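Local structure of ALDH21) (Physcomitrella patens subsp. patens, 5MZ5) at residues A[190-195]-A[222-227]; A[109-114]-A[138-143]; A[200-203]-A[208-211]. The protein oxidises succinic semialdehyde to succinate with NADP(+) as the cofactor, as a member of the aldehyde dehydrogenase family. All blocks are in the same frame, centred on the assembly; numbering follows the deposited sequence.

From the N terminus, the first loop is closed by contact 2, where helix 97-113 meets helix 130-151 directly, after the chain has passed through helix 115-126. It is complete before contact 1 opens at 190-195, so the two lie in series. Contact 1 closes a longer loop by bringing the start of helix 193-205 to helix 219-229, and contact 3, between 200-203 and 208-211, is nested inside that loop; none of the loops cross. Helix 193-205 is used twice, near its start and farther along. Together the contacts tie a helical layer to strand 209-212 of the Rossmann-type sheet. Contacts 1 and 2 also touch directly, through the Glu226-Arg114 salt bridge.

Contact 1: A[190-195]-A[222-227]; sequences FPLNLV and LILGEI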
loop_
_atom_site.group_PDB
_atom_site.type_symbol
_atom_site.label_atom_id
_atom_site.label_comp_id
_atom_site.label_asym_id
_atom_site.label_seq_id
_atom_site.Cartn_x
_atom_site.Cartn_y
_atom_site.Cartn_z
ATOM N N PHE A 190 -31.487 10.027 0.184
ATOM C CA PHE A 190 -30.388 10.975 -0.126
ATOM C C PHE A 190 -30.296 10.917 -1.650
ATOM O O PHE A 190 -29.382 10.278 -2.182
ATOM C CB PHE A 190 -29.046 10.586 0.524
ATOM C CG PHE A 190 -28.895 10.958 1.980
ATOM C CD1 PHE A 190 -29.401 10.133 2.986
ATOM C CD2 PHE A 190 -28.223 12.117 2.351
ATOM C CE1 PHE A 190 -29.274 10.489 4.339
ATOM C CE2 PHE A 190 -28.096 12.473 3.704
ATOM C CZ PHE A 190 -28.615 11.652 4.687
ATOM N N PRO A 191 -31.283 11.504 -2.373
ATOM C CA PRO A 191 -31.329 11.324 -3.836
ATOM C C PRO A 191 -30.210 11.962 -4.646
ATOM O O PRO A 191 -30.129 11.711 -5.855
ATOM C CB PRO A 191 -32.691 11.889 -4.226
ATOM C CG PRO A 191 -33.037 12.833 -3.161
ATOM C CD PRO A 191 -32.440 12.295 -1.901
ATOM N N LEU A 192 -29.356 12.759 -4.006
ATOM C CA LEU A 192 -28.214 13.326 -4.701
ATOM C C LEU A 192 -26.927 12.619 -4.258
ATOM O O LEU A 192 -26.214 12.074 -5.099
ATOM C CB LEU A 192 -28.147 14.849 -4.511
ATOM C CG LEU A 192 -26.986 15.572 -5.201
ATOM C CD1 LEU A 192 -27.162 15.617 -6.720
ATOM C CD2 LEU A 192 -26.793 16.956 -4.626
ATOM N N ASN A 193 -26.657 12.603 -2.939
ATOM C CA ASN A 193 -25.459 11.999 -2.374
ATOM C C ASN A 193 -25.346 10.500 -2.631
ATOM O O ASN A 193 -24.260 10.037 -2.965
ATOM C CB ASN A 193 -25.304 12.319 -0.875
ATOM C CG ASN A 193 -23.968 11.862 -0.306
ATOM O OD1 ASN A 193 -23.881 10.845 0.379
ATOM N ND2 ASN A 193 -22.890 12.485 -0.718
ATOM N N LEU A 194 -26.439 9.744 -2.485
ATOM C CA LEU A 194 -26.372 8.299 -2.682
ATOM C C LEU A 194 -26.321 7.934 -4.170
ATOM O O LEU A 194 -25.867 6.836 -4.509
ATOM C CB LEU A 194 -27.439 7.525 -1.887
ATOM C CG LEU A 194 -27.204 7.566 -0.338
ATOM C CD1 LEU A 194 -28.370 6.944 0.448
ATOM C CD2 LEU A 194 -25.891 6.902 0.060
ATOM N N VAL A 195 -26.621 8.912 -5.051
ATOM C CA VAL A 195 -26.430 8.779 -6.503
ATOM C C VAL A 195 -24.930 9.017 -6.771
ATOM O O VAL A 195 -24.286 8.202 -7.447
ATOM C CB VAL A 195 -27.331 9.747 -7.314
ATOM C CG1 VAL A 195 -26.821 9.910 -8.749
ATOM C CG2 VAL A 195 -28.775 9.269 -7.305
ATOM N N LEU A 222 -31.374 13.809 -12.307
ATOM C CA LEU A 222 -31.564 14.432 -13.609
ATOM C C LEU A 222 -30.739 15.703 -13.762
ATOM O O LEU A 222 -30.324 16.005 -14.874
ATOM C CB LEU A 222 -33.060 14.657 -13.929
ATOM C CG LEU A 222 -33.894 13.360 -14.132
ATOM C CD1 LEU A 222 -35.390 13.685 -14.221
ATOM C CD2 LEU A 222 -33.415 12.550 -15.359
ATOM N N ILE A 223 -30.470 16.413 -12.641
ATOM C CA ILE A 223 -29.601 17.585 -12.588
ATOM C C ILE A 223 -28.167 17.113 -12.861
ATOM O O ILE A 223 -27.486 17.747 -13.666
ATOM C CB ILE A 223 -29.756 18.412 -11.266
ATOM C CG1 ILE A 223 -31.140 19.124 -11.217
ATOM C CG2 ILE A 223 -28.626 19.440 -11.103
ATOM C CD1 ILE A 223 -31.556 19.706 -9.767
ATOM N N LEU A 224 -27.745 15.956 -12.283
ATOM C CA LEU A 224 -26.407 15.402 -12.573
ATOM C C LEU A 224 -26.285 15.082 -14.074
ATOM O O LEU A 224 -25.263 15.403 -14.669
ATOM C CB LEU A 224 -26.005 14.191 -11.702
ATOM C CG LEU A 224 -25.586 14.489 -10.250
ATOM C CD1 LEU A 224 -25.431 13.191 -9.440
ATOM C CD2 LEU A 224 -24.281 15.327 -10.171
ATOM N N GLY A 225 -27.377 14.582 -14.660
ATOM C CA GLY A 225 -27.532 14.275 -16.078
ATOM C C GLY A 225 -27.355 15.493 -16.957
ATOM O O GLY A 225 -26.637 15.413 -17.951
ATOM N N GLU A 226 -27.947 16.654 -16.558
ATOM C CA GLU A 226 -27.823 17.935 -17.268
ATOM C C GLU A 226 -26.364 18.382 -17.266
ATOM O O GLU A 226 -25.842 18.824 -18.298
ATOM C CB GLU A 226 -28.663 19.032 -16.597
ATOM C CG GLU A 226 -30.164 18.911 -16.745
ATOM C CD GLU A 226 -30.956 19.842 -15.840
ATOM O OE1 GLU A 226 -32.091 19.465 -15.472
ATOM O OE2 GLU A 226 -30.445 20.931 -15.484
ATOM N N ILE A 227 -25.721 18.281 -16.092
ATOM C CA ILE A 227 -24.319 18.638 -15.894
ATOM C C ILE A 227 -23.437 17.745 -16.792
ATOM O O ILE A 227 -22.640 18.263 -17.556
ATOM C CB ILE A 227 -23.943 18.540 -14.386
ATOM C CG1 ILE A 227 -24.660 19.641 -13.567
ATOM C CG2 ILE A 227 -22.413 18.545 -14.180
ATOM C CD1 ILE A 227 -24.728 19.409 -12.065
#
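Leu224 reaches from helix 219-229 toward Leu192 and Val195, which stand at the entrance to helix 193-205. Its CB already points across the interface but stays clear of both partners, 5.3 Å from Val195 CG1. With CG anti to the carbonyl carbon (chi1 -76°), the branch point is carried forward until Leu224 CG lies 4.0 Å from Leu192 CD1. The next torsion extends the chain once more, placing CD1 anti to CA (chi2 171°), and this methyl does most of the work: Leu224 CD1 sits 3.6 Å from Val195 CG1 while also lying 4.0 Å from Leu192 CD1. The other methyl, CD2, stands farther back, at 4.5 Å from Leu192 CD1, and the Leu224 side chain as a whole also packs on Val107 and Leu111 of helix 97-113.

The two partners approach differently. Leu192 leaves its backbone neither toward nor away from the opposing helix, and only its end swings closer, so that its long axis lies at a slant to that of Leu224. The CB of Val195 points toward the helix, and the side chain runs past Leu224 in the opposite direction. A leucine suits the helix side because it is long enough for one methyl to reach both neighbours across a spacing of 8.3 Å between the Leu192 and Leu224 CA atoms; the short, branched valine fits between Leu224 and Ser186, an NADP(+)-binding residue that it also touches. The backbone N-H groups of Leu192 and Asn193 are held by Glu136 OE1, so these two N-H groups are satisfied from helix 130-151. What joins these two segments is therefore purely apolar: buried methyl groups held by dispersion and the exclusion of water, with shape rather than directional bonds setting the fit.

Contact 2: A[109-114]-A[138-143]; sequences AELKNR and TRTIDT
Leu111 and Ile141 meet at the centre of an antiparallel helix pair, whose short axes run at 166° to each other and approach to 9.8 Å. Their side chains point at the opposite helix and slide past each other in opposite senses, bringing Leu111 CB to 3.5 Å from Ile141 CG1. Leu111 CD1 reaches onward to the methyl of Thr140, which it crosses at about a right angle. Thr140 suits this border because it turns CG2 to the leucine while OG1 bonds back to Glu136 O.

On the outer side the extended Lys112 chain crosses Ile141 obliquely: its CG lies 3.8 Å from Ile141 CD1, and its CE 3.9 Å from Ile141 CG2, so aliphatic carbons cover the isoleucine beneath the charged end. With an alanine here in place of Ile141, both Leu111 CB and the Lys112 methylenes would probably lose their partner and a gap would open between the helices.

The opposite face of helix 130-151 carries Arg139, a succinate-binding residue in a ligand-bound structure. Its carbonyl O is gripped twice, by Thr143 N and by Thr143 OG1 at 2.8 Å, from opposite faces of the carbonyl plane.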
loop_
_atom_site.group_PDB
_atom_site.type_symbol
_atom_site.label_atom_id
_atom_site.label_comp_id
_atom_site.label_asym_id
_atom_site.label_seq_id
_atom_site.Cartn_x
_atom_site.Cartn_y
_atom_site.Cartn_z
ATOM N N ALA A 109 -17.474 21.923 -10.182
ATOM C CA ALA A 109 -17.659 23.327 -10.561
ATOM C C ALA A 109 -19.129 23.684 -10.817
ATOM O O ALA A 109 -19.591 24.733 -10.359
ATOM C CB ALA A 109 -16.805 23.673 -11.779
ATOM N N GLU A 110 -19.866 22.799 -11.505
ATOM C CA GLU A 110 -21.291 23.003 -11.783
ATOM C C GLU A 110 -22.168 22.861 -10.531
ATOM O O GLU A 110 -23.130 23.617 -10.394
ATOM C CB GLU A 110 -21.773 22.109 -12.922
ATOM C CG GLU A 110 -21.911 22.841 -14.249
ATOM C CD GLU A 110 -23.168 23.683 -14.391
ATOM O OE1 GLU A 110 -24.254 23.098 -14.607
ATOM O OE2 GLU A 110 -23.065 24.929 -14.311
ATOM N N LEU A 111 -21.821 21.928 -9.610
ATOM C CA LEU A 111 -22.533 21.764 -8.333
ATOM C C LEU A 111 -22.383 23.008 -7.449
ATOM O O LEU A 111 -23.351 23.436 -6.832
ATOM C CB LEU A 111 -22.087 20.513 -7.568
ATOM C CG LEU A 111 -22.429 19.149 -8.177
ATOM C CD1 LEU A 111 -21.580 18.057 -7.563
ATOM C CD2 LEU A 111 -23.898 18.814 -8.029
ATOM N N LYS A 112 -21.182 23.610 -7.422
ATOM C CA LYS A 112 -20.911 24.826 -6.651
ATOM C C LYS A 112 -21.699 26.016 -7.201
ATOM O O LYS A 112 -22.236 26.811 -6.433
ATOM C CB LYS A 112 -19.408 25.143 -6.655
ATOM C CG LYS A 112 -18.586 24.194 -5.803
ATOM C CD LYS A 112 -17.113 24.508 -5.922
ATOM C CE LYS A 112 -16.272 23.629 -5.019
ATOM N NZ LYS A 112 -14.831 23.735 -5.351
ATOM N N ASN A 113 -21.771 26.115 -8.538
ATOM C CA ASN A 113 -22.431 27.167 -9.296
ATOM C C ASN A 113 -23.956 27.142 -9.151
ATOM O O ASN A 113 -24.590 28.195 -9.133
ATOM C CB ASN A 113 -22.032 27.034 -10.771
ATOM C CG ASN A 113 -22.247 28.283 -11.575
ATOM O OD1 ASN A 113 -21.634 29.329 -11.327
ATOM N ND2 ASN A 113 -23.114 28.193 -12.572
ATOM N N ARG A 114 -24.538 25.937 -9.068
ATOM C CA ARG A 114 -25.978 25.721 -8.950
ATOM C C ARG A 114 -26.368 25.249 -7.530
ATOM O O ARG A 114 -27.451 24.709 -7.359
ATOM C CB ARG A 114 -26.431 24.687 -10.009
ATOM C CG ARG A 114 -26.268 25.157 -11.461
ATOM C CD ARG A 114 -26.633 24.068 -12.451
ATOM N NE ARG A 114 -28.070 23.802 -12.493
ATOM C CZ ARG A 114 -28.646 22.888 -13.266
ATOM N NH1 ARG A 114 -27.911 22.131 -14.076
ATOM N NH2 ARG A 114 -29.960 22.711 -13.225
ATOM N N THR A 138 -23.127 19.825 -0.261
ATOM C CA THR A 138 -21.727 19.942 0.171
ATOM C C THR A 138 -21.066 18.566 0.177
ATOM O O THR A 138 -19.929 18.433 -0.259
ATOM C CB THR A 138 -21.653 20.583 1.589
ATOM O OG1 THR A 138 -22.307 21.852 1.571
ATOM C CG2 THR A 138 -20.216 20.746 2.098
ATOM N N ARG A 139 -21.759 17.558 0.709
ATOM C CA ARG A 139 -21.224 16.208 0.774
ATOM C C ARG A 139 -21.093 15.602 -0.629
ATOM O O ARG A 139 -20.147 14.852 -0.862
ATOM C CB ARG A 139 -22.086 15.336 1.688
ATOM C CG ARG A 139 -21.847 15.610 3.176
ATOM C CD ARG A 139 -22.649 14.645 4.044
ATOM N NE ARG A 139 -22.227 13.269 3.805
ATOM C CZ ARG A 139 -22.953 12.194 4.079
ATOM N NH1 ARG A 139 -24.147 12.317 4.643
ATOM N NH2 ARG A 139 -22.495 10.985 3.779
ATOM N N THR A 140 -22.029 15.947 -1.559
ATOM C CA THR A 140 -22.008 15.513 -2.972
ATOM C C THR A 140 -20.800 16.148 -3.670
ATOM O O THR A 140 -20.142 15.475 -4.460
ATOM C CB THR A 140 -23.334 15.816 -3.679
ATOM O OG1 THR A 140 -24.375 15.128 -2.990
ATOM C CG2 THR A 140 -23.329 15.407 -5.180
ATOM N N ILE A 141 -20.522 17.440 -3.365
ATOM C CA ILE A 141 -19.348 18.175 -3.861
ATOM C C ILE A 141 -18.070 17.450 -3.375
ATOM O O ILE A 141 -17.199 17.171 -4.199
ATOM C CB ILE A 141 -19.393 19.707 -3.564
ATOM C CG1 ILE A 141 -20.476 20.391 -4.447
ATOM C CG2 ILE A 141 -18.019 20.388 -3.786
ATOM C CD1 ILE A 141 -20.949 21.757 -4.039
ATOM N N ASP A 142 -18.024 17.042 -2.083
ATOM C CA ASP A 142 -16.882 16.312 -1.524
ATOM C C ASP A 142 -16.694 14.943 -2.188
ATOM O O ASP A 142 -15.562 14.538 -2.407
ATOM C CB ASP A 142 -17.020 16.105 0.003
ATOM C CG ASP A 142 -16.914 17.338 0.889
ATOM O OD1 ASP A 142 -16.483 18.405 0.383
ATOM O OD2 ASP A 142 -17.262 17.234 2.094
ATOM N N THR A 143 -17.799 14.237 -2.485
ATOM C CA THR A 143 -17.809 12.907 -3.100
ATOM C C THR A 143 -17.224 12.976 -4.515
ATOM O O THR A 143 -16.360 12.165 -4.848
ATOM C CB THR A 143 -19.232 12.319 -3.063
ATOM O OG1 THR A 143 -19.641 12.249 -1.700
ATOM C CG2 THR A 143 -19.329 10.937 -3.700
#

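Contact 3: A[200-203]-A[208-211]; sequences APAI and PFVL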
loop_
_atom_site.group_PDB
_atom_site.type_symbol
_atom_site.label_atom_id
_atom_site.label_comp_id
_atom_site.label_asym_id
_atom_site.label_seq_id
_atom_site.Cartn_x
_atom_site.Cartn_y
_atom_site.Cartn_z
ATOM N N ALA A 200 -19.907 8.968 -9.295
ATOM C CA ALA A 200 -18.535 9.519 -9.199
ATOM C C ALA A 200 -17.480 8.397 -9.312
ATOM O O ALA A 200 -16.628 8.532 -10.173
ATOM C CB ALA A 200 -18.361 10.347 -7.925
ATOM N N PRO A 201 -17.572 7.237 -8.586
ATOM C CA PRO A 201 -16.593 6.150 -8.818
ATOM C C PRO A 201 -16.639 5.505 -10.218
ATOM O O PRO A 201 -15.584 5.125 -10.717
ATOM C CB PRO A 201 -16.894 5.139 -7.699
ATOM C CG PRO A 201 -18.231 5.452 -7.234
ATOM C CD PRO A 201 -18.471 6.903 -7.454
ATOM N N ALA A 202 -17.820 5.424 -10.874
ATOM C CA ALA A 202 -17.950 4.879 -12.238
ATOM C C ALA A 202 -17.167 5.727 -13.246
ATOM O O ALA A 202 -16.448 5.183 -14.078
ATOM C CB ALA A 202 -19.408 4.790 -12.641
ATOM N N ILE A 203 -17.273 7.052 -13.131
ATOM C CA ILE A 203 -16.542 8.008 -13.966
ATOM C C ILE A 203 -15.024 7.983 -13.600
ATOM O O ILE A 203 -14.200 7.947 -14.502
ATOM C CB ILE A 203 -17.162 9.431 -13.886
ATOM C CG1 ILE A 203 -18.599 9.429 -14.466
ATOM C CG2 ILE A 203 -16.271 10.467 -14.604
ATOM C CD1 ILE A 203 -19.463 10.649 -14.106
ATOM N N PRO A 208 -19.038 2.875 -18.238
ATOM C CA PRO A 208 -20.316 3.493 -18.638
ATOM C C PRO A 208 -21.428 2.979 -17.696
ATOM O O PRO A 208 -21.287 1.917 -17.078
ATOM C CB PRO A 208 -20.518 2.992 -20.075
ATOM C CG PRO A 208 -19.823 1.678 -20.102
ATOM C CD PRO A 208 -18.657 1.773 -19.155
ATOM N N PHE A 209 -22.520 3.734 -17.548
ATOM C CA PHE A 209 -23.559 3.314 -16.624
ATOM C C PHE A 209 -24.961 3.699 -17.078
ATOM O O PHE A 209 -25.131 4.646 -17.838
ATOM C CB PHE A 209 -23.284 3.876 -15.201
ATOM C CG PHE A 209 -23.333 5.386 -15.089
ATOM C CD1 PHE A 209 -24.534 6.045 -14.839
ATOM C CD2 PHE A 209 -22.184 6.151 -15.273
ATOM C CE1 PHE A 209 -24.585 7.444 -14.772
ATOM C CE2 PHE A 209 -22.233 7.548 -15.190
ATOM C CZ PHE A 209 -23.433 8.184 -14.932
ATOM N N VAL A 210 -25.964 2.979 -16.565
ATOM C CA VAL A 210 -27.389 3.261 -16.758
ATOM C C VAL A 210 -27.946 3.380 -15.352
ATOM O O VAL A 210 -27.913 2.417 -14.585
ATOM C CB VAL A 210 -28.165 2.234 -17.637
ATOM C CG1 VAL A 210 -29.593 2.708 -17.889
ATOM C CG2 VAL A 210 -27.453 1.994 -18.963
ATOM N N LEU A 211 -28.412 4.568 -14.998
ATOM C CA LEU A 211 -28.956 4.821 -13.680
ATOM C C LEU A 211 -30.467 4.909 -13.668
ATOM O O LEU A 211 -31.073 5.621 -14.482
ATOM C CB LEU A 211 -28.314 6.092 -13.036
ATOM C CG LEU A 211 -28.986 6.711 -11.786
ATOM C CD1 LEU A 211 -28.801 5.833 -10.539
ATOM C CD2 LEU A 211 -28.438 8.062 -11.541
#
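Phe209, the first residue of strand 209-212, brings one side of its ring, CD2 and CE2, up to Ala202 and Ile203 of helix 193-205. This side is the closer part of the contact. Ala202 CB comes in obliquely, 4.1 Å from Phe209 CD2, and one atom farther round the ring Ile203 CG1 meets the edge, near the ring plane, 4.2 Å from Phe209 CE2. The ring gets there through a first torsion of 64°, which sets CG between the backbone N and the carbonyl carbon. Ile203 starts off at a slant to the strand, and its end comes nearer, at an angle to the phenylalanine.

The residue types match this spacing. The single methyl of alanine lets the large ring come close to the helix, while isoleucine is long enough to reach the ring's margin.

The far side of the ring is looser with respect to the helix: Phe209 CD1 is 5.7 Å from Ala202 CB, and Phe209 CE1 is 6.1 Å from Ile203 CD1. Solvent does not take over there, since the contact is buried; Met184 and Phe239 of the flanking strands also pack on Phe209. The CB of Pro208 points away from helix 193-205, and its side chain packs on Ala85, Ala89 and Met92 of helix 75-94, so helices cover the sheet on both faces.

Helix and strand here are the last two elements of a beta-alpha-beta unit that begins with strand 182-185. This is the building block of the Rossmann fold, and Ser186, just after the first strand, and Lys212, the last residue of the second, bind NADP(+).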